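Hypothetical protein (Bacteroides caccae, PDB 4M8R) is of unknown function but combines an immunoglobulin-like N-terminal domain with a WD40-like domain that is probably a beta-propeller. Local coordinates at residues I11-A16 with M101-V106; D42-D47 with V90-N95; F117-I122 with S412-N417; D126-R131 with K141-M146. One frame throughout, in Å; residues are numbered along the deposited sequence.

The chain starts in the Ig-like domain. Interaction 1 lays the N-terminal residues 11-16 against strand 99-108 and so closes a loop spanning almost the whole domain. Interaction 2 falls within that loop and pairs strands 43-50 and 88-96; the two contacts touch, because strands 88-96 and 99-108 are neighbours in one sheet. The chain then passes to the WD40-like domain; the centres of interactions 2 and 3 are about 41 Å apart. Interaction 3 brings residues 117-122 to 412-417, joining the two ends of that domain over nearly 290 residues. Interaction 4, a local hairpin, lies inside this long loop, and both reach the same four-stranded sheet, through strands 118-123 and 128-133.

Interaction 1: residues I11-A16 with M101-V106; sequences ILVTNA and MSLGKV. With PO4 (phosphate ion), chain D.
Met101, present as selenomethionine, and Leu103 meet Ile11, Leu12, Val13 and Ala16 in an apolar packing contact at the surface of the Ig-like domain, where the N-terminal loop runs beside strand 99-108. Met101 makes most of the contacts: with CG anti to the backbone N (chi1 -166°) and an extended chi2, it carries SE to 3.9 Å from Val13 CG2, while the bend at chi3 turns its methyl CE to 3.6 Å from Val13 O. A long, flexible apolar side chain suits a place where it must reach Ile11, Leu12 and Val13 without backbone pairing. Leu12 slides past it in the opposite direction, CD1 lying 4.0 Å from Met101 CB. Leu103 CD2 sits close to two methyl groups, at 4.2 Å from Val13 CG2 and 4.1 Å from Ala16 CB. Further along, Lys105 NZ binds a phosphate ion, probably from the crystallisation liquor, 2.8 Å from both its O2 and its O4; Arg89 and, from the second subunit, Arg213 and Asn238 bind it too. With an alanine here both bonds would go, and the phosphate would probably be held less firmly. Strand 99-108 lies between strands 88-96 and 24-25; Leu103 also reaches Ile33 of strand 30-36, and Thr14 makes a backbone hydrogen bond with Asp36 of the same strand.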
loop_
_atom_site.group_PDB
_atom_site.type_symbol
_atom_site.label_atom_id
_atom_site.label_comp_id
_atom_site.label_asym_id
_atom_site.label_seq_id
_atom_site.Cartn_x
_atom_site.Cartn_y
_atom_site.Cartn_z
ATOM N N ILE A 11 -31.672 31.660 -5.085
ATOM C CA ILE A 11 -31.376 31.088 -6.401
ATOM C C ILE A 11 -30.323 31.982 -7.048
ATOM O O ILE A 11 -30.539 33.184 -7.190
ATOM C CB ILE A 11 -32.625 31.043 -7.308
ATOM C CG1 ILE A 11 -33.751 30.236 -6.649
ATOM C CG2 ILE A 11 -32.275 30.448 -8.666
ATOM C CD1 ILE A 11 -35.128 30.549 -7.198
ATOM N N LEU A 12 -29.192 31.408 -7.438
ATOM C CA LEU A 12 -28.062 32.207 -7.912
ATOM C C LEU A 12 -28.319 32.834 -9.283
ATOM O O LEU A 12 -28.052 34.021 -9.490
ATOM C CB LEU A 12 -26.787 31.361 -7.960
ATOM C CG LEU A 12 -26.336 30.726 -6.639
ATOM C CD1 LEU A 12 -25.000 30.025 -6.823
ATOM C CD2 LEU A 12 -26.244 31.756 -5.524
ATOM N N VAL A 13 -28.824 32.030 -10.213
ATOM C CA VAL A 13 -29.070 32.479 -11.579
ATOM C C VAL A 13 -30.344 31.847 -12.116
ATOM O O VAL A 13 -30.683 30.714 -11.774
ATOM C CB VAL A 13 -27.885 32.151 -12.526
ATOM C CG1 VAL A 13 -26.674 33.018 -12.206
ATOM C CG2 VAL A 13 -27.508 30.677 -12.460
ATOM N N THR A 14 -31.038 32.590 -12.967
ATOM C CA THR A 14 -32.307 32.154 -13.528
ATOM C C THR A 14 -32.147 31.825 -15.006
ATOM O O THR A 14 -31.196 32.287 -15.650
ATOM C CB THR A 14 -33.353 33.260 -13.366
ATOM O OG1 THR A 14 -32.763 34.517 -13.722
ATOM C CG2 THR A 14 -33.836 33.317 -11.922
ATOM N N ASN A 15 -33.073 31.018 -15.534
ATOM C CA ASN A 15 -33.039 30.581 -16.935
ATOM C C ASN A 15 -31.667 30.045 -17.327
ATOM O O ASN A 15 -31.170 30.324 -18.420
ATOM C CB ASN A 15 -33.421 31.732 -17.860
ATOM C CG ASN A 15 -34.709 32.395 -17.448
ATOM O OD1 ASN A 15 -34.721 33.567 -17.077
ATOM N ND2 ASN A 15 -35.802 31.642 -17.485
ATOM N N ALA A 16 -31.064 29.278 -16.425
ATOM C CA ALA A 16 -29.685 28.850 -16.582
ATOM C C ALA A 16 -29.577 27.408 -17.039
ATOM O O ALA A 16 -30.525 26.635 -16.946
ATOM C CB ALA A 16 -28.934 29.038 -15.273
HETATM N N MSE A 101 -24.976 25.874 -7.034
HETATM C CA MSE A 101 -26.186 25.570 -7.801
HETATM C C MSE A 101 -25.793 24.695 -8.954
HETATM O O MSE A 101 -24.832 24.992 -9.665
HETATM C CB MSE A 101 -26.833 26.848 -8.339
HETATM C CG MSE A 101 -28.250 26.607 -8.848
HETATM SE SE MSE A 101 -28.932 28.189 -9.817
HETATM C CE MSE A 101 -30.053 27.217 -11.115
ATOM N N SER A 102 -26.538 23.612 -9.152
ATOM C CA SER A 102 -26.292 22.706 -10.261
ATOM C C SER A 102 -26.788 23.329 -11.555
ATOM O O SER A 102 -27.933 23.772 -11.631
ATOM C CB SER A 102 -27.001 21.376 -10.038
ATOM O OG SER A 102 -26.693 20.477 -11.087
ATOM N N LEU A 103 -25.923 23.367 -12.564
ATOM C CA LEU A 103 -26.277 23.922 -13.864
ATOM C C LEU A 103 -26.635 22.824 -14.851
ATOM O O LEU A 103 -27.480 23.021 -15.721
ATOM C CB LEU A 103 -25.117 24.744 -14.417
ATOM C CG LEU A 103 -24.724 25.969 -13.589
ATOM C CD1 LEU A 103 -23.392 26.518 -14.083
ATOM C CD2 LEU A 103 -25.796 27.045 -13.627
ATOM N N GLY A 104 -25.977 21.673 -14.733
ATOM C CA GLY A 104 -26.233 20.553 -15.628
ATOM C C GLY A 104 -25.158 19.490 -15.572
ATOM O O GLY A 104 -24.216 19.585 -14.783
ATOM N N LYS A 105 -25.297 18.485 -16.430
ATOM C CA LYS A 105 -24.385 17.352 -16.461
ATOM C C LYS A 105 -23.902 17.090 -17.871
ATOM O O LYS A 105 -24.613 17.357 -18.839
ATOM C CB LYS A 105 -25.092 16.105 -15.954
ATOM C CG LYS A 105 -25.711 16.264 -14.578
ATOM C CD LYS A 105 -26.500 15.029 -14.179
ATOM C CE LYS A 105 -27.744 14.859 -15.034
ATOM N NZ LYS A 105 -28.590 13.736 -14.552
ATOM N N VAL A 106 -22.688 16.571 -17.979
ATOM C CA VAL A 106 -22.156 16.121 -19.253
ATOM C C VAL A 106 -21.433 14.812 -19.050
ATOM O O VAL A 106 -21.077 14.460 -17.930
ATOM C CB VAL A 106 -21.184 17.140 -19.883
ATOM C CG1 VAL A 106 -21.912 18.430 -20.221
ATOM C CG2 VAL A 106 -20.001 17.425 -18.967
HETATM P P PO4 D . -29.387 13.503 -11.291
HETATM O O1 PO4 D . -28.864 14.614 -10.411
HETATM O O2 PO4 D . -28.254 12.765 -11.964
HETATM O O3 PO4 D . -30.184 12.511 -10.479
HETATM O O4 PO4 D . -30.255 14.140 -12.344
#

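Interaction 2: residues D42-D47 with V90-N95; sequences DQVDFD and VEIFLN
Phe46, Val90 and Ile92 pack closely beside the backbone ladder that joins these two antiparallel strands. The Phe46 ring has CD1 3.5 Å from Val90 CG1, and Ile92 CG1 lies in the plane of the ring at its edge, 3.9 Å from CE1. Val44 CG1 continues the apolar row at 3.6 Å from Ile92 CG2. An alanine in place of Phe46 would take the ring away and would probably leave a gap beside Val90 and Ile92. Between the two backbones, six N-H...O bonds link Gln43 with Asn95, Asp45 with Phe93 and Asp47 with Glu91; that from Phe93 N to Asp45 O is 2.8 Å and close to straight (167°). Side chains alternate, so the other face carries Gln43, Asp45, Asp47, Glu91, Phe93 and Asn95. There Asp47 OD2 comes 3.6 Å from Phe93 CE2, the carboxylate and ring planes 60° apart. What positions these groups lies further out: Asp45 forms a salt bridge with Arg100, and Glu91 bonds to Ser102. From the second subunit, Lys234 pairs with Asp47 and Phe191 meets Phe93 edge-to-face. Met77 and Ile79 of strand 76-80 cover the apolar side. An antiparallel strand pair with alternating faces, the apolar one turned inward, is consistent with an Ig-like, E-set beta-sandwich; in this assembly the face with Asp47, Glu91 and Phe93 also meets the second subunit.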
loop_
_atom_site.group_PDB
_atom_site.type_symbol
_atom_site.label_atom_id
_atom_site.label_comp_id
_atom_site.label_asym_id
_atom_site.label_seq_id
_atom_site.Cartn_x
_atom_site.Cartn_y
_atom_site.Cartn_z
ATOM N N ASP A 42 -17.813 34.797 -9.513
ATOM C CA ASP A 42 -18.470 33.494 -9.602
ATOM C C ASP A 42 -17.469 32.480 -10.132
ATOM O O ASP A 42 -16.721 32.771 -11.067
ATOM C CB ASP A 42 -19.696 33.532 -10.524
ATOM C CG ASP A 42 -20.909 34.171 -9.866
ATOM O OD1 ASP A 42 -20.778 34.718 -8.754
ATOM O OD2 ASP A 42 -22.006 34.136 -10.467
ATOM N N GLN A 43 -17.436 31.306 -9.508
ATOM C CA GLN A 43 -16.570 30.224 -9.950
ATOM C C GLN A 43 -17.426 29.042 -10.390
ATOM O O GLN A 43 -18.647 29.037 -10.203
ATOM C CB GLN A 43 -15.593 29.832 -8.841
ATOM C CG GLN A 43 -14.769 31.015 -8.332
ATOM C CD GLN A 43 -13.556 30.616 -7.500
ATOM O OE1 GLN A 43 -13.072 29.485 -7.572
ATOM N NE2 GLN A 43 -13.051 31.557 -6.708
ATOM N N VAL A 44 -16.785 28.058 -11.007
ATOM C CA VAL A 44 -17.478 26.875 -11.478
ATOM C C VAL A 44 -16.738 25.640 -10.983
ATOM O O VAL A 44 -15.518 25.551 -11.109
ATOM C CB VAL A 44 -17.573 26.870 -13.015
ATOM C CG1 VAL A 44 -18.217 25.588 -13.516
ATOM C CG2 VAL A 44 -18.358 28.085 -13.504
ATOM N N ASP A 45 -17.495 24.699 -10.419
ATOM C CA ASP A 45 -16.955 23.456 -9.859
ATOM C C ASP A 45 -17.462 22.244 -10.627
ATOM O O ASP A 45 -18.594 22.232 -11.109
ATOM C CB ASP A 45 -17.397 23.291 -8.402
ATOM C CG ASP A 45 -16.603 24.139 -7.441
ATOM O OD1 ASP A 45 -15.363 24.253 -7.607
ATOM O OD2 ASP A 45 -17.224 24.677 -6.502
ATOM N N PHE A 46 -16.615 21.220 -10.701
ATOM C CA PHE A 46 -16.974 19.931 -11.272
ATOM C C PHE A 46 -17.058 18.890 -10.172
ATOM O O PHE A 46 -16.255 18.914 -9.239
ATOM C CB PHE A 46 -15.883 19.446 -12.220
ATOM C CG PHE A 46 -15.717 20.264 -13.464
ATOM C CD1 PHE A 46 -16.808 20.590 -14.256
ATOM C CD2 PHE A 46 -14.447 20.640 -13.885
ATOM C CE1 PHE A 46 -16.637 21.310 -15.428
ATOM C CE2 PHE A 46 -14.273 21.361 -15.049
ATOM C CZ PHE A 46 -15.368 21.698 -15.823
ATOM N N ASP A 47 -18.014 17.971 -10.296
ATOM C CA ASP A 47 -17.996 16.715 -9.549
ATOM C C ASP A 47 -17.971 15.570 -10.564
ATOM O O ASP A 47 -18.771 15.546 -11.493
ATOM C CB ASP A 47 -19.224 16.587 -8.634
ATOM C CG ASP A 47 -19.078 17.368 -7.311
ATOM O OD1 ASP A 47 -18.067 18.081 -7.102
ATOM O OD2 ASP A 47 -19.992 17.264 -6.462
ATOM N N VAL A 90 -20.000 14.118 -15.347
ATOM C CA VAL A 90 -19.541 15.359 -14.734
ATOM C C VAL A 90 -20.732 16.264 -14.465
ATOM O O VAL A 90 -21.460 16.619 -15.393
ATOM C CB VAL A 90 -18.546 16.102 -15.641
ATOM C CG1 VAL A 90 -18.082 17.398 -14.988
ATOM C CG2 VAL A 90 -17.356 15.207 -15.953
ATOM N N GLU A 91 -20.927 16.630 -13.201
ATOM C CA GLU A 91 -21.940 17.608 -12.845
ATOM C C GLU A 91 -21.260 18.953 -12.641
ATOM O O GLU A 91 -20.229 19.040 -11.966
ATOM C CB GLU A 91 -22.694 17.198 -11.585
ATOM C CG GLU A 91 -23.885 18.099 -11.287
ATOM C CD GLU A 91 -24.888 17.487 -10.328
ATOM O OE1 GLU A 91 -24.583 16.446 -9.698
ATOM O OE2 GLU A 91 -25.990 18.063 -10.197
ATOM N N ILE A 92 -21.850 19.988 -13.239
ATOM C CA ILE A 92 -21.270 21.324 -13.290
ATOM C C ILE A 92 -22.053 22.257 -12.375
ATOM O O ILE A 92 -23.266 22.408 -12.526
ATOM C CB ILE A 92 -21.289 21.856 -14.734
ATOM C CG1 ILE A 92 -20.509 20.909 -15.646
ATOM C CG2 ILE A 92 -20.691 23.254 -14.815
ATOM C CD1 ILE A 92 -20.692 21.182 -17.120
ATOM N N PHE A 93 -21.349 22.876 -11.428
ATOM C CA PHE A 93 -21.966 23.729 -10.415
ATOM C C PHE A 93 -21.487 25.170 -10.515
ATOM O O PHE A 93 -20.294 25.422 -10.673
ATOM C CB PHE A 93 -21.609 23.223 -9.014
ATOM C CG PHE A 93 -22.133 21.856 -8.703
ATOM C CD1 PHE A 93 -23.398 21.692 -8.160
ATOM C CD2 PHE A 93 -21.353 20.733 -8.929
ATOM C CE1 PHE A 93 -23.878 20.433 -7.861
ATOM C CE2 PHE A 93 -21.829 19.468 -8.634
ATOM C CZ PHE A 93 -23.093 19.318 -8.099
ATOM N N LEU A 94 -22.413 26.112 -10.383
ATOM C CA LEU A 94 -22.049 27.511 -10.181
ATOM C C LEU A 94 -21.725 27.714 -8.705
ATOM O O LEU A 94 -22.510 27.335 -7.841
ATOM C CB LEU A 94 -23.195 28.434 -10.577
ATOM C CG LEU A 94 -22.877 29.931 -10.540
ATOM C CD1 LEU A 94 -21.769 30.272 -11.521
ATOM C CD2 LEU A 94 -24.127 30.745 -10.838
ATOM N N ASN A 95 -20.569 28.308 -8.424
ATOM C CA ASN A 95 -20.108 28.515 -7.052
ATOM C C ASN A 95 -19.985 30.006 -6.760
ATOM O O ASN A 95 -19.079 30.665 -7.268
ATOM C CB ASN A 95 -18.761 27.802 -6.844
ATOM C CG ASN A 95 -18.245 27.902 -5.417
ATOM O OD1 ASN A 95 -18.929 28.395 -4.521
ATOM N ND2 ASN A 95 -17.020 27.431 -5.203
#

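Interaction 3: residues F117-I122 with S412-N417; sequences FRLYGI and SDMPYN
Gly121 and Tyr416 make the principal contact, a CH-pi interaction. Gly121 CA stands 3.7 Å from the centroid of the Tyr416 ring, almost on the ring normal, and Pro415 CD lies over the opposite face, offset toward the rim. Glycine suits the place because a CB on residue 121 would run into the ring at CD2. The ring comes to the strand with CG anti to its own carbonyl carbon (chi1 -44°), and its hydroxyl bonds to Glu130 on the adjacent strand. Ile122 O meets the ring edge, near its plane, 3.4 Å from Tyr416 CD1. Strand 118-123 has a C-terminal partner in strand 419-422, just after this loop, so the first and last parts of the WD40-like domain share one sheet, as in the "velcro" closure of beta-propellers. Apolar packing adds Leu119 CD2, 3.8 Å from CE of Met414 (a selenomethionine); the two side chains cross at about a right angle, and bends at chi2 and chi3 bring the methyl round. Polar linkage is indirect: a water donates to Ile122 O at 2.9 Å and accepts from Asn417 N at 2.6 Å, filling the span between backbones too far apart to bond. Asn417 OD1, in turn, is bonded to Arg393.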
loop_
_atom_site.group_PDB
_atom_site.type_symbol
_atom_site.label_atom_id
_atom_site.label_comp_id
_atom_site.label_asym_id
_atom_site.label_seq_id
_atom_site.Cartn_x
_atom_site.Cartn_y
_atom_site.Cartn_z
ATOM N N PHE A 117 6.825 5.215 -20.808
ATOM C CA PHE A 117 7.885 6.210 -20.854
ATOM C C PHE A 117 8.324 6.489 -22.282
ATOM O O PHE A 117 8.515 5.572 -23.062
ATOM C CB PHE A 117 9.077 5.782 -19.988
ATOM C CG PHE A 117 8.957 6.221 -18.563
ATOM C CD1 PHE A 117 8.292 5.434 -17.636
ATOM C CD2 PHE A 117 9.479 7.443 -18.158
ATOM C CE1 PHE A 117 8.157 5.848 -16.324
ATOM C CE2 PHE A 117 9.351 7.866 -16.846
ATOM C CZ PHE A 117 8.685 7.068 -15.929
ATOM N N ARG A 118 8.481 7.770 -22.599
ATOM C CA ARG A 118 8.841 8.226 -23.939
ATOM C C ARG A 118 9.998 9.215 -23.845
ATOM O O ARG A 118 10.119 9.947 -22.861
ATOM C CB ARG A 118 7.628 8.880 -24.601
ATOM C CG ARG A 118 6.443 7.934 -24.736
ATOM C CD ARG A 118 5.198 8.590 -25.303
ATOM N NE ARG A 118 4.102 7.628 -25.385
ATOM C CZ ARG A 118 2.872 7.907 -25.815
ATOM N NH1 ARG A 118 2.559 9.131 -26.225
ATOM N NH2 ARG A 118 1.947 6.953 -25.842
ATOM N N LEU A 119 10.855 9.223 -24.859
ATOM C CA LEU A 119 12.034 10.080 -24.861
ATOM C C LEU A 119 11.771 11.329 -25.700
ATOM O O LEU A 119 11.306 11.231 -26.842
ATOM C CB LEU A 119 13.236 9.318 -25.416
ATOM C CG LEU A 119 14.590 9.997 -25.251
ATOM C CD1 LEU A 119 14.997 10.079 -23.788
ATOM C CD2 LEU A 119 15.636 9.249 -26.060
ATOM N N TYR A 120 12.076 12.493 -25.128
ATOM C CA TYR A 120 11.838 13.777 -25.779
ATOM C C TYR A 120 13.136 14.562 -25.888
ATOM O O TYR A 120 13.928 14.583 -24.952
ATOM C CB TYR A 120 10.825 14.595 -24.980
ATOM C CG TYR A 120 9.484 13.927 -24.803
ATOM C CD1 TYR A 120 9.276 12.999 -23.788
ATOM C CD2 TYR A 120 8.418 14.224 -25.648
ATOM C CE1 TYR A 120 8.050 12.381 -23.624
ATOM C CE2 TYR A 120 7.185 13.611 -25.492
ATOM C CZ TYR A 120 7.007 12.689 -24.479
ATOM O OH TYR A 120 5.782 12.080 -24.321
ATOM N N GLY A 121 13.345 15.213 -27.028
ATOM C CA GLY A 121 14.532 16.039 -27.252
ATOM C C GLY A 121 14.187 17.511 -27.403
ATOM O O GLY A 121 13.119 17.856 -27.919
ATOM N N ILE A 122 15.099 18.377 -26.971
ATOM C CA ILE A 122 14.945 19.824 -27.143
ATOM C C ILE A 122 15.575 20.250 -28.470
ATOM O O ILE A 122 16.790 20.139 -28.644
ATOM C CB ILE A 122 15.635 20.629 -26.015
ATOM C CG1 ILE A 122 15.365 20.017 -24.635
ATOM C CG2 ILE A 122 15.187 22.085 -26.053
ATOM C CD1 ILE A 122 13.907 19.942 -24.254
ATOM N N SER A 412 20.345 7.595 -33.826
ATOM C CA SER A 412 21.676 8.085 -34.204
ATOM C C SER A 412 21.642 9.529 -34.726
ATOM O O SER A 412 22.621 10.264 -34.572
ATOM C CB SER A 412 22.297 7.168 -35.261
ATOM O OG SER A 412 22.479 5.860 -34.751
ATOM N N ASP A 413 20.531 9.930 -35.349
ATOM C CA ASP A 413 20.391 11.303 -35.863
ATOM C C ASP A 413 20.407 12.322 -34.715
ATOM O O ASP A 413 21.369 13.080 -34.583
ATOM C CB ASP A 413 19.146 11.461 -36.770
ATOM C CG ASP A 413 17.840 11.036 -36.095
ATOM O OD1 ASP A 413 17.866 10.220 -35.148
ATOM O OD2 ASP A 413 16.776 11.525 -36.523
HETATM N N MSE A 414 19.361 12.308 -33.886
HETATM C CA MSE A 414 19.284 13.094 -32.649
HETATM C C MSE A 414 19.933 14.461 -32.720
HETATM O O MSE A 414 21.043 14.648 -32.214
HETATM C CB MSE A 414 19.927 12.283 -31.511
HETATM C CG MSE A 414 19.345 10.876 -31.339
HETATM SE SE MSE A 414 17.474 10.906 -30.701
HETATM C CE MSE A 414 17.869 10.727 -28.785
ATOM N N PRO A 415 19.245 15.444 -33.335
ATOM C CA PRO A 415 19.740 16.825 -33.358
ATOM C C PRO A 415 19.403 17.593 -32.066
ATOM O O PRO A 415 18.761 18.647 -32.115
ATOM C CB PRO A 415 19.019 17.422 -34.571
ATOM C CG PRO A 415 17.723 16.694 -34.612
ATOM C CD PRO A 415 18.002 15.299 -34.115
ATOM N N TYR A 416 19.856 17.060 -30.929
ATOM C CA TYR A 416 19.530 17.594 -29.603
ATOM C C TYR A 416 20.763 17.626 -28.706
ATOM O O TYR A 416 21.653 16.782 -28.832
ATOM C CB TYR A 416 18.487 16.716 -28.897
ATOM C CG TYR A 416 17.319 16.249 -29.738
ATOM C CD1 TYR A 416 16.409 17.154 -30.264
ATOM C CD2 TYR A 416 17.107 14.894 -29.975
ATOM C CE1 TYR A 416 15.333 16.728 -31.025
ATOM C CE2 TYR A 416 16.030 14.458 -30.734
ATOM C CZ TYR A 416 15.148 15.380 -31.255
ATOM O OH TYR A 416 14.080 14.958 -32.008
ATOM N N ASN A 417 20.794 18.587 -27.785
ATOM C CA ASN A 417 21.778 18.602 -26.690
ATOM C C ASN A 417 21.191 18.089 -25.379
ATOM O O ASN A 417 21.932 17.671 -24.486
ATOM C CB ASN A 417 22.336 20.015 -26.465
ATOM C CG ASN A 417 23.540 20.317 -27.337
ATOM O OD1 ASN A 417 24.452 19.499 -27.459
ATOM N ND2 ASN A 417 23.558 21.504 -27.935
HETATM O O HOH W 1 19.091 20.259 -26.852
#

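Interaction 4: residues D126-R131 with K141-M146; sequences DKTIER and KKTWDM
Ile129 and Trp144 face each other as a hydrogen-bonded antiparallel pair: Ile129 N donates to Trp144 O and Trp144 N to Ile129 O, each at 2.9 Å. Arg131 N gives to Lys142 O in a nearly straight bond (169°). At the other end Met146 N gives to Lys127 O at 2.9 Å. Several side chains find their polar partners outside the hairpin: Trp144 NE1 donates to Phe181 O, Lys127 NZ forms a salt bridge with Glu124, and Asp145 OD2 bonds to Ser147 OG. Arg131 NH1 lies 3.5 Å from Lys141 O at an angle too poor for a bond, the carbonyl oxygen sitting over a guanidinium face. Lys142 NZ, at the edge of that group and in its plane, is 3.8 Å from Arg131 NH2, a like-charged approach that solvent would probably soften. Apolar contacts flank the ladder. Ile129 CD1 reaches to 3.5 Å from SE of Met146, a selenomethionine, the two side chains crossing at about a right angle, and the beta-branched Thr128 and Thr143, suited to extended backbone, touch through CG2 methyls 3.7 Å apart. Strand 143-145 is outermost in the sheet; strand 128-133 lies between it and strand 118-123, where Lys127 and Thr128 form a G1 beta bulge opposite Asn123.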
loop_
_atom_site.group_PDB
_atom_site.type_symbol
_atom_site.label_atom_id
_atom_site.label_comp_id
_atom_site.label_asym_id
_atom_site.label_seq_id
_atom_site.Cartn_x
_atom_site.Cartn_y
_atom_site.Cartn_z
ATOM N N ASP A 126 14.413 24.882 -34.120
ATOM C CA ASP A 126 13.000 25.227 -34.311
ATOM C C ASP A 126 12.332 25.725 -33.031
ATOM O O ASP A 126 11.176 26.156 -33.070
ATOM C CB ASP A 126 12.218 24.021 -34.836
ATOM C CG ASP A 126 12.761 23.490 -36.153
ATOM O OD1 ASP A 126 13.932 23.773 -36.497
ATOM O OD2 ASP A 126 12.010 22.774 -36.840
ATOM N N LYS A 127 13.055 25.669 -31.909
ATOM C CA LYS A 127 12.494 25.963 -30.585
ATOM C C LYS A 127 11.249 25.111 -30.326
ATOM O O LYS A 127 10.132 25.621 -30.216
ATOM C CB LYS A 127 12.190 27.459 -30.425
ATOM C CG LYS A 127 13.404 28.363 -30.574
ATOM C CD LYS A 127 14.453 28.098 -29.502
ATOM C CE LYS A 127 15.613 29.081 -29.596
ATOM N NZ LYS A 127 16.662 28.798 -28.578
ATOM N N THR A 128 11.472 23.800 -30.238
ATOM C CA THR A 128 10.404 22.825 -30.055
ATOM C C THR A 128 10.862 21.651 -29.195
ATOM O O THR A 128 12.039 21.287 -29.200
ATOM C CB THR A 128 9.934 22.247 -31.406
ATOM O OG1 THR A 128 11.062 21.765 -32.144
ATOM C CG2 THR A 128 9.210 23.294 -32.230
ATOM N N ILE A 129 9.920 21.073 -28.458
ATOM C CA ILE A 129 10.115 19.781 -27.808
ATOM C C ILE A 129 9.658 18.720 -28.795
ATOM O O ILE A 129 8.540 18.792 -29.295
ATOM C CB ILE A 129 9.253 19.643 -26.539
ATOM C CG1 ILE A 129 9.505 20.802 -25.574
ATOM C CG2 ILE A 129 9.516 18.307 -25.853
ATOM C CD1 ILE A 129 10.922 20.872 -25.059
ATOM N N GLU A 130 10.518 17.747 -29.076
ATOM C CA GLU A 130 10.204 16.693 -30.039
ATOM C C GLU A 130 10.196 15.334 -29.365
ATOM O O GLU A 130 11.082 15.039 -28.566
ATOM C CB GLU A 130 11.243 16.675 -31.167
ATOM C CG GLU A 130 11.121 17.826 -32.157
ATOM C CD GLU A 130 12.126 17.750 -33.295
ATOM O OE1 GLU A 130 13.029 16.883 -33.263
ATOM O OE2 GLU A 130 12.012 18.574 -34.228
ATOM N N ARG A 131 9.213 14.500 -29.696
ATOM C CA ARG A 131 9.217 13.117 -29.231
ATOM C C ARG A 131 10.192 12.313 -30.072
ATOM O O ARG A 131 9.949 12.091 -31.250
ATOM C CB ARG A 131 7.830 12.496 -29.319
ATOM C CG ARG A 131 7.767 11.084 -28.753
ATOM C CD ARG A 131 6.338 10.591 -28.696
ATOM N NE ARG A 131 5.795 10.440 -30.041
ATOM C CZ ARG A 131 4.513 10.590 -30.370
ATOM N NH1 ARG A 131 3.603 10.912 -29.452
ATOM N NH2 ARG A 131 4.141 10.423 -31.637
ATOM N N LYS A 141 0.863 12.801 -31.063
ATOM C CA LYS A 141 1.258 14.125 -31.564
ATOM C C LYS A 141 2.745 14.377 -31.229
ATOM O O LYS A 141 3.136 14.306 -30.066
ATOM C CB LYS A 141 0.342 15.196 -30.954
ATOM C CG LYS A 141 0.476 16.589 -31.557
ATOM C CD LYS A 141 1.361 17.483 -30.703
ATOM C CE LYS A 141 0.664 17.940 -29.428
ATOM N NZ LYS A 141 0.351 19.395 -29.445
ATOM N N LYS A 142 3.557 14.682 -32.244
ATOM C CA LYS A 142 5.024 14.557 -32.151
ATOM C C LYS A 142 5.798 15.766 -31.612
ATOM O O LYS A 142 6.890 15.595 -31.064
ATOM C CB LYS A 142 5.611 14.216 -33.528
ATOM C CG LYS A 142 5.127 12.913 -34.134
ATOM C CD LYS A 142 5.952 12.546 -35.362
ATOM C CE LYS A 142 5.318 11.408 -36.147
ATOM N NZ LYS A 142 5.107 10.184 -35.322
ATOM N N THR A 143 5.258 16.972 -31.784
ATOM C CA THR A 143 6.012 18.209 -31.524
ATOM C C THR A 143 5.230 19.204 -30.667
ATOM O O THR A 143 4.013 19.308 -30.787
ATOM C CB THR A 143 6.435 18.874 -32.855
ATOM O OG1 THR A 143 7.276 17.965 -33.567
ATOM C CG2 THR A 143 7.199 20.171 -32.622
ATOM N N TRP A 144 5.940 19.927 -29.801
ATOM C CA TRP A 144 5.341 20.997 -28.990
ATOM C C TRP A 144 6.136 22.289 -29.151
ATOM O O TRP A 144 7.370 22.277 -29.120
ATOM C CB TRP A 144 5.302 20.611 -27.510
ATOM C CG TRP A 144 4.323 19.535 -27.180
ATOM C CD1 TRP A 144 3.072 19.696 -26.666
ATOM C CD2 TRP A 144 4.516 18.125 -27.332
ATOM N NE1 TRP A 144 2.469 18.472 -26.486
ATOM C CE2 TRP A 144 3.333 17.491 -26.888
ATOM C CE3 TRP A 144 5.572 17.333 -27.807
ATOM C CZ2 TRP A 144 3.176 16.106 -26.903
ATOM C CZ3 TRP A 144 5.415 15.956 -27.825
ATOM C CH2 TRP A 144 4.224 15.355 -27.371
ATOM N N ASP A 145 5.421 23.399 -29.314
ATOM C CA ASP A 145 6.043 24.693 -29.562
ATOM C C ASP A 145 6.618 25.254 -28.266
ATOM O O ASP A 145 5.917 25.344 -27.259
ATOM C CB ASP A 145 5.014 25.658 -30.158
ATOM C CG ASP A 145 5.571 27.052 -30.388
ATOM O OD1 ASP A 145 6.802 27.210 -30.565
ATOM O OD2 ASP A 145 4.755 27.995 -30.399
HETATM N N MSE A 146 7.892 25.640 -28.307
HETATM C CA MSE A 146 8.614 26.077 -27.119
HETATM C C MSE A 146 8.956 27.539 -27.186
HETATM O O MSE A 146 9.826 28.008 -26.451
HETATM C CB MSE A 146 9.887 25.239 -27.050
HETATM C CG MSE A 146 10.331 24.961 -25.619
HETATM SE SE MSE A 146 12.121 24.126 -25.609
HETATM C CE MSE A 146 13.182 25.579 -26.394
#